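Local coordinates for protein sulfotransferase (Mycobacterium tuberculosis, PDB 2ZQ5) that probably transfers a sulfonate group to an acceptor molecule, as a mycobacterial member of the sulfotransferase family with its P-loop NTPase-like fold, at residues Lys91-Val96 / Ala244-Ala249; Pro115-Leu120 / Arg227-Asn232. All blocks are in the same frame, centred on the assembly; numbering follows the deposited sequence.

How the contacts relate
Both contacts belong to the five-stranded parallel sheet of the sulfotransferase fold, whose strands run in the order 117-119, 227-231, 94-97, 250-255, 312-316. Contact 1 lies where strand 94-97 begins, against the turn that leads into strand 250-255; contact 2 pairs the outermost strand 117-119 with strand 227-231. Their centres are about 11 Å apart, and strands 94-97 and 227-231 are neighbours, joined by probable hydrogen bonds from Val96 N to Leu230 O and from Leu230 N to Ile94 O. Along the chain, both segments of contact 2 fall between those of contact 1. Together the two contacts take in three neighbouring strands, and contact 1 ends where the fourth, 250-255, begins.

Contact 1 of 2, residues Lys91-Val96 / Ala244-Ala249; sequences KRPIFV and ATYPDA
At the N-terminal end of the central strand 94-97, the approach to the strand packs against the type I beta turn Tyr246-Ala249 that follows helix 239-245, and Asp248 of this turn takes the backbone N-H of Arg92. The bond from Arg92 N to Asp248 OD2 is 2.9 Å long and fairly straight (164° at the hydrogen), but it reaches the oxygen from above the carboxylate plane. With chi1 at 60°, the Asp248 carboxylate is swung in between its own backbone N and carbonyl carbon, which carries OD2 across to the loop. A water 2.7 Å from Asp248 OD2, to which it donates, also accepts a weak bond from Lys91 NZ, while a second water links Arg92 NE to Asp248 O. The far end of the Arg92 guanidinium turns elsewhere, NH2 being bonded to Phe335 O.

In the P-loop NTPase-like fold of sulfotransferases, strand 250-255 is the neighbour of 94-97 on the side away from 227-231, and the turn delivers the chain to it: Ala249 CA approaches Pro93 O at 3.6 Å, just before the backbone pairing of Pro93 and Phe95 with Leu250 begins. Beyond these polar groups, toward Phe95, the contact is apolar. Phe95 sends CZ over one face of the Tyr246 ring, 3.4 Å from Tyr246 CE2 and offset toward the rim, with the two ring planes inclined at 51°. Thr245 CG2 lies over the opposite face, near the rim. Pro93 CG comes obliquely to Tyr246 CD1 at 3.9 Å, and the methyl of Ala249 lies 4.0 Å from Phe95 CD2. Tyr246 OH is hydrogen-bonded to His212 of helix 206-219, and Phe95 meets His235 edge-to-face.

Contact 2 of 2, residues Pro115-Leu120 / Arg227-Asn232; sequences PAHQGL and RWVLKN
A chi1 of 64° sets Gln118 CG flanked by both main-chain neighbours, N and C, and an extended chi2 (178°) then carries the amide flat over one face of the Trp228 indole. The two planes are only 13° apart, Gln118 CD stands 3.4 Å above the ring plane, and CG makes a CH-pi contact 3.8 Å from the centroid of the five-membered ring. Gln118 NE2 and Trp228 NE1, both donors, share a bridging water; NE2 also binds Lys226 O and OE1 takes Arg131 NH1, so the amide's rotation is fixed.

Among the residues on the other side of the sheet, His117 and Arg227 run side by side, their ring and guanidinium planes nearly perpendicular. A water 2.8 Å from His117 NE2 accepts from Arg227 NH2, while His117 ND1 bonds to Leu111 O. Val229 CG2 packs against His117 ND1 at 3.6 Å.

The backbones form a parallel ladder: Arg227 N to Ala116 O, Gln118 N to Arg227 O at 2.9 Å, and Val229 N to Gln118 O at 2.9 Å. Farther on, a water joins Leu120 N to Val229 O.

Strand 227-231 lies between 117-119 and 94-97, with helix 206-219 covering Trp228 and helix 104-111 packed on Val229, while Arg227 NH1 reaches Arg92 O beside the central strand.

Contact 1 of 2, residues Lys91-Val96 / Ala244-Ala249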
loop_
_atom_site.group_PDB
_atom_site.type_symbol
_atom_site.label_atom_id
_atom_site.label_comp_id
_atom_site.label_asym_id
_atom_site.label_seq_id
_atom_site.Cartn_x
_atom_site.Cartn_y
_atom_site.Cartn_z
ATOM N N LYS A 91 5.623 15.653 11.557
ATOM C CA LYS A 91 4.551 16.275 12.327
ATOM C C LYS A 91 3.160 16.165 11.724
ATOM O O LYS A 91 2.932 16.529 10.570
ATOM C CB LYS A 91 4.874 17.755 12.580
ATOM C CG LYS A 91 6.127 17.981 13.415
ATOM C CD LYS A 91 6.000 17.317 14.780
ATOM C CE LYS A 91 7.258 17.503 15.615
ATOM N NZ LYS A 91 7.142 16.833 16.942
ATOM N N ARG A 92 2.235 15.667 12.540
ATOM C CA ARG A 92 0.835 15.496 12.164
ATOM C C ARG A 92 0.610 15.036 10.724
ATOM O O ARG A 92 -0.027 15.729 9.924
ATOM C CB ARG A 92 0.063 16.796 12.426
ATOM C CG ARG A 92 0.131 17.272 13.878
ATOM C CD ARG A 92 -0.759 18.490 14.093
ATOM N NE ARG A 92 -2.174 18.136 14.190
ATOM C CZ ARG A 92 -3.170 18.957 13.877
ATOM N NH1 ARG A 92 -2.908 20.179 13.436
ATOM N NH2 ARG A 92 -4.429 18.564 14.013
ATOM N N PRO A 93 1.144 13.857 10.374
ATOM C CA PRO A 93 0.979 13.319 9.020
ATOM C C PRO A 93 -0.466 12.888 8.807
ATOM O O PRO A 93 -1.170 12.564 9.768
ATOM C CB PRO A 93 1.937 12.128 9.006
ATOM C CG PRO A 93 1.890 11.654 10.447
ATOM C CD PRO A 93 1.983 12.968 11.197
ATOM N N ILE A 94 -0.908 12.896 7.554
ATOM C CA ILE A 94 -2.261 12.471 7.217
ATOM C C ILE A 94 -2.205 11.078 6.602
ATOM O O ILE A 94 -1.417 10.823 5.686
ATOM C CB ILE A 94 -2.928 13.425 6.204
ATOM C CG1 ILE A 94 -3.134 14.799 6.844
ATOM C CG2 ILE A 94 -4.261 12.845 5.738
ATOM C CD1 ILE A 94 -3.703 15.838 5.899
ATOM N N PHE A 95 -3.036 10.182 7.126
ATOM C CA PHE A 95 -3.125 8.812 6.634
ATOM C C PHE A 95 -4.520 8.550 6.091
ATOM O O PHE A 95 -5.513 8.714 6.803
ATOM C CB PHE A 95 -2.843 7.821 7.764
ATOM C CG PHE A 95 -1.389 7.688 8.110
ATOM C CD1 PHE A 95 -0.629 6.657 7.571
ATOM C CD2 PHE A 95 -0.777 8.588 8.978
ATOM C CE1 PHE A 95 0.725 6.523 7.890
ATOM C CE2 PHE A 95 0.577 8.461 9.302
ATOM C CZ PHE A 95 1.325 7.428 8.758
ATOM N N VAL A 96 -4.593 8.158 4.824
ATOM C CA VAL A 96 -5.864 7.838 4.198
ATOM C C VAL A 96 -5.961 6.321 4.109
ATOM O O VAL A 96 -4.985 5.646 3.781
ATOM C CB VAL A 96 -5.957 8.407 2.762
ATOM C CG1 VAL A 96 -7.274 7.983 2.112
ATOM C CG2 VAL A 96 -5.846 9.922 2.791
ATOM N N ALA A 244 1.145 4.321 17.462
ATOM C CA ALA A 244 2.324 4.204 18.318
ATOM C C ALA A 244 3.517 4.880 17.644
ATOM O O ALA A 244 4.358 5.495 18.304
ATOM C CB ALA A 244 2.637 2.735 18.588
ATOM N N THR A 245 3.576 4.764 16.322
ATOM C CA THR A 245 4.662 5.336 15.534
ATOM C C THR A 245 4.450 6.815 15.217
ATOM O O THR A 245 5.408 7.592 15.160
ATOM C CB THR A 245 4.813 4.553 14.215
ATOM O OG1 THR A 245 4.971 3.161 14.511
ATOM C CG2 THR A 245 6.026 5.036 13.435
ATOM N N TYR A 246 3.193 7.192 15.015
ATOM C CA TYR A 246 2.814 8.566 14.690
ATOM C C TYR A 246 1.676 8.958 15.635
ATOM O O TYR A 246 0.513 9.009 15.234
ATOM C CB TYR A 246 2.316 8.631 13.244
ATOM C CG TYR A 246 3.269 8.069 12.209
ATOM C CD1 TYR A 246 4.333 8.829 11.725
ATOM C CD2 TYR A 246 3.083 6.790 11.682
ATOM C CE1 TYR A 246 5.182 8.337 10.734
ATOM C CE2 TYR A 246 3.930 6.286 10.691
ATOM C CZ TYR A 246 4.975 7.066 10.218
ATOM O OH TYR A 246 5.799 6.596 9.217
ATOM N N PRO A 247 1.999 9.251 16.904
ATOM C CA PRO A 247 1.005 9.629 17.915
ATOM C C PRO A 247 0.048 10.763 17.555
ATOM O O PRO A 247 -1.098 10.780 18.011
ATOM C CB PRO A 247 1.867 9.972 19.131
ATOM C CG PRO A 247 3.070 9.097 18.951
ATOM C CD PRO A 247 3.356 9.242 17.479
ATOM N N ASP A 248 0.522 11.701 16.742
ATOM C CA ASP A 248 -0.275 12.854 16.332
ATOM C C ASP A 248 -0.876 12.719 14.934
ATOM O O ASP A 248 -1.260 13.715 14.323
ATOM C CB ASP A 248 0.597 14.110 16.382
ATOM C CG ASP A 248 1.802 14.019 15.455
ATOM O OD1 ASP A 248 2.024 12.937 14.865
ATOM O OD2 ASP A 248 2.533 15.025 15.321
ATOM N N ALA A 249 -0.969 11.492 14.434
ATOM C CA ALA A 249 -1.507 11.262 13.097
ATOM C C ALA A 249 -2.949 11.713 12.901
ATOM O O ALA A 249 -3.758 11.701 13.833
ATOM C CB ALA A 249 -1.386 9.784 12.733
HETATM O O HOH W 1 5.164 14.506 15.708
HETATM O O HOH W 2 -2.831 15.666 15.683
#

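Contact 2 of 2, residues Pro115-Leu120 / Arg227-Asn232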
loop_
_atom_site.group_PDB
_atom_site.type_symbol
_atom_site.label_atom_id
_atom_site.label_comp_id
_atom_site.label_asym_id
_atom_site.label_seq_id
_atom_site.Cartn_x
_atom_site.Cartn_y
_atom_site.Cartn_z
ATOM N N PRO A 115 0.824 22.006 -2.067
ATOM C CA PRO A 115 2.261 22.282 -2.177
ATOM C C PRO A 115 3.003 22.211 -0.841
ATOM O O PRO A 115 4.228 22.050 -0.808
ATOM C CB PRO A 115 2.295 23.686 -2.776
ATOM C CG PRO A 115 1.061 23.713 -3.623
ATOM C CD PRO A 115 0.038 23.070 -2.715
ATOM N N ALA A 116 2.256 22.343 0.252
ATOM C CA ALA A 116 2.821 22.296 1.596
ATOM C C ALA A 116 2.827 20.866 2.130
ATOM O O ALA A 116 3.211 20.618 3.273
ATOM C CB ALA A 116 2.020 23.199 2.527
ATOM N N HIS A 117 2.386 19.933 1.294
ATOM C CA HIS A 117 2.346 18.517 1.653
ATOM C C HIS A 117 3.290 17.746 0.741
ATOM O O HIS A 117 3.768 18.272 -0.264
ATOM C CB HIS A 117 0.931 17.952 1.486
ATOM C CG HIS A 117 -0.057 18.465 2.489
ATOM N ND1 HIS A 117 -1.385 18.098 2.474
ATOM C CD2 HIS A 117 0.090 19.304 3.541
ATOM C CE1 HIS A 117 -2.014 18.688 3.475
ATOM N NE2 HIS A 117 -1.142 19.425 4.138
ATOM N N GLN A 118 3.564 16.499 1.100
ATOM C CA GLN A 118 4.427 15.647 0.298
ATOM C C GLN A 118 3.872 14.230 0.329
ATOM O O GLN A 118 3.336 13.787 1.348
ATOM C CB GLN A 118 5.868 15.669 0.831
ATOM C CG GLN A 118 6.045 15.105 2.235
ATOM C CD GLN A 118 7.495 15.111 2.687
ATOM O OE1 GLN A 118 8.367 14.556 2.019
ATOM N NE2 GLN A 118 7.757 15.733 3.831
ATOM N N GLY A 119 3.984 13.536 -0.799
ATOM C CA GLY A 119 3.498 12.173 -0.900
ATOM C C GLY A 119 4.595 11.220 -1.332
ATOM O O GLY A 119 5.689 11.645 -1.709
ATOM N N LEU A 120 4.297 9.926 -1.288
ATOM C CA LEU A 120 5.258 8.892 -1.652
ATOM C C LEU A 120 5.316 8.664 -3.157
ATOM O O LEU A 120 4.641 7.787 -3.692
ATOM C CB LEU A 120 4.896 7.584 -0.947
ATOM C CG LEU A 120 5.861 6.413 -1.136
ATOM C CD1 LEU A 120 7.218 6.744 -0.529
ATOM C CD2 LEU A 120 5.272 5.182 -0.473
ATOM N N ARG A 227 4.127 18.406 5.271
ATOM C CA ARG A 227 3.356 17.366 5.942
ATOM C C ARG A 227 3.224 16.152 5.041
ATOM O O ARG A 227 2.885 16.278 3.867
ATOM C CB ARG A 227 1.954 17.877 6.278
ATOM C CG ARG A 227 1.086 16.883 7.047
ATOM C CD ARG A 227 -0.384 17.274 6.960
ATOM N NE ARG A 227 -0.556 18.711 7.148
ATOM C CZ ARG A 227 -0.444 19.336 8.316
ATOM N NH1 ARG A 227 -0.174 18.650 9.420
ATOM N NH2 ARG A 227 -0.562 20.656 8.373
ATOM N N TRP A 228 3.493 14.974 5.590
ATOM C CA TRP A 228 3.364 13.750 4.821
ATOM C C TRP A 228 1.901 13.348 4.670
ATOM O O TRP A 228 1.087 13.541 5.582
ATOM C CB TRP A 228 4.119 12.602 5.500
ATOM C CG TRP A 228 5.535 12.452 5.055
ATOM C CD1 TRP A 228 6.651 12.928 5.682
ATOM C CD2 TRP A 228 5.990 11.766 3.886
ATOM N NE1 TRP A 228 7.777 12.572 4.974
ATOM C CE2 TRP A 228 7.398 11.860 3.866
ATOM C CE3 TRP A 228 5.342 11.076 2.851
ATOM C CZ2 TRP A 228 8.172 11.290 2.850
ATOM C CZ3 TRP A 228 6.110 10.511 1.840
ATOM C CH2 TRP A 228 7.511 10.621 1.848
ATOM N N VAL A 229 1.581 12.802 3.503
ATOM C CA VAL A 229 0.247 12.308 3.198
ATOM C C VAL A 229 0.469 10.884 2.700
ATOM O O VAL A 229 1.209 10.662 1.738
ATOM C CB VAL A 229 -0.437 13.129 2.088
ATOM C CG1 VAL A 229 -1.804 12.531 1.778
ATOM C CG2 VAL A 229 -0.581 14.584 2.523
ATOM N N LEU A 230 -0.165 9.926 3.369
ATOM C CA LEU A 230 -0.033 8.514 3.028
ATOM C C LEU A 230 -1.385 7.886 2.738
ATOM O O LEU A 230 -2.418 8.401 3.160
ATOM C CB LEU A 230 0.592 7.738 4.197
ATOM C CG LEU A 230 1.950 8.111 4.803
ATOM C CD1 LEU A 230 2.979 8.233 3.687
ATOM C CD2 LEU A 230 1.856 9.421 5.587
ATOM N N LYS A 231 -1.372 6.775 2.010
ATOM C CA LYS A 231 -2.603 6.042 1.733
ATOM C C LYS A 231 -2.272 4.565 1.566
ATOM O O LYS A 231 -1.336 4.210 0.848
ATOM C CB LYS A 231 -3.302 6.568 0.475
ATOM C CG LYS A 231 -4.712 5.995 0.282
ATOM C CD LYS A 231 -4.748 4.772 -0.628
ATOM C CE LYS A 231 -4.693 5.185 -2.093
ATOM N NZ LYS A 231 -5.102 4.079 -3.008
ATOM N N ASN A 232 -3.036 3.706 2.232
ATOM C CA ASN A 232 -2.801 2.270 2.132
ATOM C C ASN A 232 -3.848 1.472 2.892
ATOM O O ASN A 232 -4.324 1.900 3.941
ATOM C CB ASN A 232 -1.424 1.925 2.702
ATOM C CG ASN A 232 -0.918 0.584 2.221
ATOM O OD1 ASN A 232 -0.880 0.320 1.018
ATOM N ND2 ASN A 232 -0.509 -0.270 3.158
HETATM O O HOH W 3 -0.696 21.775 5.610
HETATM O O HOH W 4 9.991 14.704 5.664
HETATM O O HOH W 5 1.866 8.952 -0.119
#